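Local coordinates for DUF5642 domain-containing protein (Mycobacterium smegmatis, PDB 4TMD) that is of unknown function, a probable mycobacterial lipoprotein whose domain belongs to the same superfamily as Mog1p and PsbP, at residues A74-V86 and A175-A189. Sequence-based numbering, arbitrary orientation.
Sequences AEGEGNRFIVMAV and AKVDTERARELLSAA
With chi1 near -73°, the amide of Asn79 swings beside its own backbone N and reaches Lys176 and Asp178, while Phe81, turned the same way (chi1 -58°), brings its ring to the first turn of helix 179-194. Asn79 OD1 accepts a hydrogen bond from Asp178 N at 2.8 Å, nearly straight and in the carbonyl plane. Asn79 ND2 donates to Lys176 O at 3.3 Å, from above that carbonyl's plane, and also to Gly78 O, which fixes the amide's flip. Asn79 closes the type I' turn of the hairpin 67-76/79-88, so its amide ties the hairpin to the loop entering the helix. Asp178 N-caps that helix, its OD1 accepting from Arg181 N. A water joins Gly78 O to Ala175 N. Phe81 CE1 lies 3.7 Å from Asp178 O at the ring edge; Arg181 CD comes obliquely to Phe81 CZ, also 3.7 Å, and Leu185 CD1 rests 3.8 Å from Phe81 CB. Farther along, Val83 CG1 touches Ala189 CB at 3.6 Å. The axes of strand 79-86 and helix 179-189 run 26° from parallel and approach to 9.6 Å. The C-terminal helix packs on one face of the antiparallel sheet, over strand 79-88, which lies between strands 67-76 and 158-166; Ala182 also touches Tyr151 of strand 145-155.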
loop_
_atom_site.group_PDB
_atom_site.type_symbol
_atom_site.label_atom_id
_atom_site.label_comp_id
_atom_site.label_asym_id
_atom_site.label_seq_id
_atom_site.Cartn_x
_atom_site.Cartn_y
_atom_site.Cartn_z
ATOM N N ALA A 74 -5.327 -10.938 -4.097
ATOM C CA ALA A 74 -5.051 -12.375 -4.168
ATOM C C ALA A 74 -4.592 -12.898 -2.826
ATOM O O ALA A 74 -3.799 -12.250 -2.150
ATOM C CB ALA A 74 -4.001 -12.674 -5.200
ATOM N N GLU A 75 -5.069 -14.083 -2.453
ATOM C CA GLU A 75 -4.638 -14.718 -1.215
ATOM C C GLU A 75 -4.119 -16.104 -1.520
ATOM O O GLU A 75 -4.789 -16.871 -2.210
ATOM C CB GLU A 75 -5.790 -14.788 -0.214
ATOM C CG GLU A 75 -6.424 -13.441 0.049
ATOM C CD GLU A 75 -7.234 -13.418 1.331
ATOM O OE1 GLU A 75 -7.547 -14.502 1.854
ATOM O OE2 GLU A 75 -7.534 -12.313 1.825
ATOM N N GLY A 76 -2.919 -16.414 -1.028
ATOM C CA GLY A 76 -2.311 -17.717 -1.251
ATOM C C GLY A 76 -0.835 -17.703 -0.910
ATOM O O GLY A 76 -0.252 -16.631 -0.788
ATOM N N GLU A 77 -0.230 -18.885 -0.777
ATOM C CA GLU A 77 1.152 -19.026 -0.326
ATOM C C GLU A 77 1.392 -18.249 0.979
ATOM O O GLU A 77 2.457 -17.677 1.181
ATOM C CB GLU A 77 2.134 -18.555 -1.410
ATOM C CG GLU A 77 2.149 -19.396 -2.701
ATOM C CD GLU A 77 2.927 -20.708 -2.565
ATOM O OE1 GLU A 77 3.746 -20.834 -1.625
ATOM O OE2 GLU A 77 2.720 -21.617 -3.405
ATOM N N GLY A 78 0.386 -18.202 1.844
ATOM C CA GLY A 78 0.533 -17.567 3.140
ATOM C C GLY A 78 0.539 -16.049 3.119
ATOM O O GLY A 78 0.793 -15.409 4.144
ATOM N N ASN A 79 0.279 -15.466 1.951
ATOM C CA ASN A 79 0.236 -14.010 1.802
ATOM C C ASN A 79 -1.082 -13.526 1.240
ATOM O O ASN A 79 -1.783 -14.269 0.572
ATOM C CB ASN A 79 1.341 -13.515 0.870
ATOM C CG ASN A 79 2.713 -13.581 1.486
ATOM O OD1 ASN A 79 3.684 -13.170 0.863
ATOM N ND2 ASN A 79 2.810 -14.099 2.705
ATOM N N ARG A 80 -1.388 -12.260 1.495
ATOM C CA ARG A 80 -2.411 -11.538 0.765
ATOM C C ARG A 80 -1.759 -10.357 0.032
ATOM O O ARG A 80 -0.970 -9.610 0.622
ATOM C CB ARG A 80 -3.499 -11.041 1.711
ATOM C CG ARG A 80 -4.563 -10.075 1.109
ATOM C CD ARG A 80 -5.470 -9.611 2.258
ATOM N NE ARG A 80 -6.408 -8.546 1.921
ATOM C CZ ARG A 80 -7.456 -8.210 2.677
ATOM N NH1 ARG A 80 -7.699 -8.869 3.805
ATOM N NH2 ARG A 80 -8.270 -7.227 2.307
ATOM N N PHE A 81 -2.101 -10.198 -1.246
ATOM C CA PHE A 81 -1.684 -9.041 -2.044
ATOM C C PHE A 81 -2.897 -8.263 -2.493
ATOM O O PHE A 81 -3.834 -8.844 -3.039
ATOM C CB PHE A 81 -0.873 -9.475 -3.273
ATOM C CG PHE A 81 0.339 -10.267 -2.934
ATOM C CD1 PHE A 81 1.543 -9.635 -2.652
ATOM C CD2 PHE A 81 0.276 -11.657 -2.869
ATOM C CE1 PHE A 81 2.660 -10.373 -2.316
ATOM C CE2 PHE A 81 1.392 -12.398 -2.524
ATOM C CZ PHE A 81 2.590 -11.757 -2.248
ATOM N N ILE A 82 -2.896 -6.959 -2.249
ATOM C CA ILE A 82 -3.943 -6.089 -2.785
ATOM C C ILE A 82 -3.329 -5.069 -3.728
ATOM O O ILE A 82 -2.456 -4.298 -3.323
ATOM C CB ILE A 82 -4.688 -5.345 -1.681
ATOM C CG1 ILE A 82 -5.290 -6.337 -0.692
ATOM C CG2 ILE A 82 -5.781 -4.422 -2.294
ATOM C CD1 ILE A 82 -5.874 -5.685 0.526
ATOM N N VAL A 83 -3.753 -5.072 -4.984
ATOM C CA VAL A 83 -3.256 -4.068 -5.930
ATOM C C VAL A 83 -4.372 -3.058 -6.234
ATOM O O VAL A 83 -5.351 -3.401 -6.886
ATOM C CB VAL A 83 -2.754 -4.713 -7.242
ATOM C CG1 VAL A 83 -2.186 -3.639 -8.176
ATOM C CG2 VAL A 83 -1.686 -5.756 -6.946
ATOM N N MET A 84 -4.220 -1.823 -5.748
ATOM C CA MET A 84 -5.224 -0.779 -5.949
ATOM C C MET A 84 -4.722 0.294 -6.912
ATOM O O MET A 84 -3.589 0.755 -6.788
ATOM C CB MET A 84 -5.608 -0.115 -4.616
ATOM C CG MET A 84 -6.197 -1.066 -3.589
ATOM S SD MET A 84 -6.566 -0.274 -2.001
ATOM C CE MET A 84 -4.934 0.072 -1.356
ATOM N N ALA A 85 -5.567 0.657 -7.874
ATOM C CA ALA A 85 -5.271 1.738 -8.816
ATOM C C ALA A 85 -6.273 2.856 -8.602
ATOM O O ALA A 85 -7.482 2.614 -8.584
ATOM C CB ALA A 85 -5.323 1.247 -10.275
ATOM N N VAL A 86 -5.755 4.071 -8.450
ATOM C CA VAL A 86 -6.558 5.253 -8.153
ATOM C C VAL A 86 -6.310 6.352 -9.180
ATOM O O VAL A 86 -5.166 6.576 -9.579
ATOM C CB VAL A 86 -6.226 5.807 -6.753
ATOM C CG1 VAL A 86 -6.944 7.134 -6.499
ATOM C CG2 VAL A 86 -6.575 4.798 -5.684
ATOM N N ALA A 175 3.604 -16.960 7.567
ATOM C CA ALA A 175 4.592 -16.995 6.511
ATOM C C ALA A 175 5.247 -15.635 6.401
ATOM O O ALA A 175 4.675 -14.624 6.819
ATOM C CB ALA A 175 3.955 -17.395 5.180
ATOM N N LYS A 176 6.449 -15.624 5.842
ATOM C CA LYS A 176 7.148 -14.399 5.490
ATOM C C LYS A 176 6.463 -13.754 4.284
ATOM O O LYS A 176 5.980 -14.461 3.403
ATOM C CB LYS A 176 8.601 -14.716 5.164
ATOM C CG LYS A 176 9.559 -13.563 5.288
ATOM C CD LYS A 176 10.985 -14.017 4.986
ATOM C CE LYS A 176 11.985 -12.888 5.257
ATOM N NZ LYS A 176 12.748 -13.057 6.537
ATOM N N VAL A 177 6.424 -12.424 4.242
ATOM C CA VAL A 177 5.907 -11.713 3.073
ATOM C C VAL A 177 6.860 -11.820 1.876
ATOM O O VAL A 177 8.057 -11.573 2.016
ATOM C CB VAL A 177 5.674 -10.214 3.381
ATOM C CG1 VAL A 177 5.181 -9.485 2.133
ATOM C CG2 VAL A 177 4.689 -10.041 4.532
ATOM N N ASP A 178 6.323 -12.173 0.706
ATOM C CA ASP A 178 7.077 -12.158 -0.558
ATOM C C ASP A 178 7.137 -10.715 -1.094
ATOM O O ASP A 178 6.322 -10.327 -1.932
ATOM C CB ASP A 178 6.415 -13.089 -1.590
ATOM C CG ASP A 178 7.274 -13.326 -2.824
ATOM O OD1 ASP A 178 8.216 -12.542 -3.087
ATOM O OD2 ASP A 178 6.995 -14.315 -3.545
ATOM N N THR A 179 8.094 -9.927 -0.602
ATOM C CA THR A 179 8.217 -8.523 -1.000
ATOM C C THR A 179 8.696 -8.386 -2.432
ATOM O O THR A 179 8.432 -7.387 -3.093
ATOM C CB THR A 179 9.192 -7.749 -0.091
ATOM O OG1 THR A 179 10.494 -8.329 -0.190
ATOM C CG2 THR A 179 8.724 -7.779 1.382
ATOM N N GLU A 180 9.439 -9.378 -2.903
ATOM C CA GLU A 180 9.857 -9.399 -4.295
ATOM C C GLU A 180 8.624 -9.397 -5.206
ATOM O O GLU A 180 8.530 -8.612 -6.144
ATOM C CB GLU A 180 10.737 -10.625 -4.572
ATOM C CG GLU A 180 11.275 -10.671 -5.988
ATOM C CD GLU A 180 12.101 -11.916 -6.253
ATOM O OE1 GLU A 180 11.662 -13.026 -5.868
ATOM O OE2 GLU A 180 13.190 -11.781 -6.842
ATOM N N ARG A 181 7.675 -10.276 -4.928
ATOM C CA ARG A 181 6.436 -10.322 -5.706
ATOM C C ARG A 181 5.617 -9.031 -5.589
ATOM O O ARG A 181 5.046 -8.555 -6.573
ATOM C CB ARG A 181 5.582 -11.492 -5.258
ATOM C CG ARG A 181 4.409 -11.783 -6.181
ATOM C CD ARG A 181 3.587 -12.953 -5.604
ATOM N NE ARG A 181 2.941 -13.717 -6.659
ATOM C CZ ARG A 181 3.068 -15.025 -6.827
ATOM N NH1 ARG A 181 3.809 -15.747 -5.987
ATOM N NH2 ARG A 181 2.438 -15.610 -7.832
ATOM N N ALA A 182 5.534 -8.479 -4.377
ATOM C CA ALA A 182 4.854 -7.196 -4.192
ATOM C C ALA A 182 5.479 -6.124 -5.083
ATOM O O ALA A 182 4.771 -5.378 -5.733
ATOM C CB ALA A 182 4.907 -6.751 -2.724
ATOM N N ARG A 183 6.804 -6.026 -5.094
ATOM C CA ARG A 183 7.449 -4.981 -5.894
ATOM C C ARG A 183 7.215 -5.216 -7.392
ATOM O O ARG A 183 6.993 -4.274 -8.155
ATOM C CB ARG A 183 8.949 -4.900 -5.581
ATOM C CG ARG A 183 9.261 -4.389 -4.154
ATOM C CD ARG A 183 10.745 -4.119 -3.960
ATOM N NE ARG A 183 11.563 -5.284 -4.294
ATOM C CZ ARG A 183 11.981 -6.192 -3.415
ATOM N NH1 ARG A 183 11.671 -6.074 -2.130
ATOM N NH2 ARG A 183 12.711 -7.225 -3.822
ATOM N N GLU A 184 7.236 -6.472 -7.821
ATOM C CA GLU A 184 6.942 -6.755 -9.231
ATOM C C GLU A 184 5.493 -6.468 -9.573
ATOM O O GLU A 184 5.188 -5.975 -10.671
ATOM C CB GLU A 184 7.299 -8.203 -9.576
ATOM C CG GLU A 184 8.797 -8.448 -9.402
ATOM C CD GLU A 184 9.198 -9.899 -9.531
ATOM O OE1 GLU A 184 8.309 -10.763 -9.722
ATOM O OE2 GLU A 184 10.416 -10.166 -9.434
ATOM N N LEU A 185 4.579 -6.748 -8.642
ATOM C CA LEU A 185 3.185 -6.370 -8.867
ATOM C C LEU A 185 3.037 -4.854 -9.076
ATOM O O LEU A 185 2.196 -4.423 -9.859
ATOM C CB LEU A 185 2.293 -6.807 -7.696
ATOM C CG LEU A 185 1.933 -8.296 -7.645
ATOM C CD1 LEU A 185 1.202 -8.587 -6.340
ATOM C CD2 LEU A 185 1.050 -8.670 -8.835
ATOM N N LEU A 186 3.830 -4.052 -8.364
ATOM C CA LEU A 186 3.722 -2.602 -8.511
ATOM C C LEU A 186 4.137 -2.168 -9.918
ATOM O O LEU A 186 3.443 -1.398 -10.574
ATOM C CB LEU A 186 4.573 -1.882 -7.474
ATOM C CG LEU A 186 4.542 -0.358 -7.617
ATOM C CD1 LEU A 186 3.202 0.207 -7.143
ATOM C CD2 LEU A 186 5.722 0.282 -6.866
ATOM N N SER A 187 5.273 -2.672 -10.382
ATOM C CA SER A 187 5.732 -2.350 -11.720
ATOM C C SER A 187 4.748 -2.830 -12.777
ATOM O O SER A 187 4.461 -2.125 -13.754
ATOM C CB SER A 187 7.104 -2.967 -11.956
ATOM O OG SER A 187 8.027 -2.423 -11.043
ATOM N N ALA A 188 4.229 -4.037 -12.587
ATOM C CA ALA A 188 3.332 -4.611 -13.572
ATOM C C ALA A 188 2.016 -3.841 -13.616
ATOM O O ALA A 188 1.463 -3.624 -14.698
ATOM C CB ALA A 188 3.090 -6.107 -13.281
ATOM N N ALA A 189 1.524 -3.422 -12.447
ATOM C CA ALA A 189 0.253 -2.712 -12.369
ATOM C C ALA A 189 0.345 -1.344 -13.029
ATOM O O ALA A 189 -0.595 -0.896 -13.688
ATOM C CB ALA A 189 -0.189 -2.555 -10.923
HETATM O O HOH W 1 0.760 -16.373 6.689
#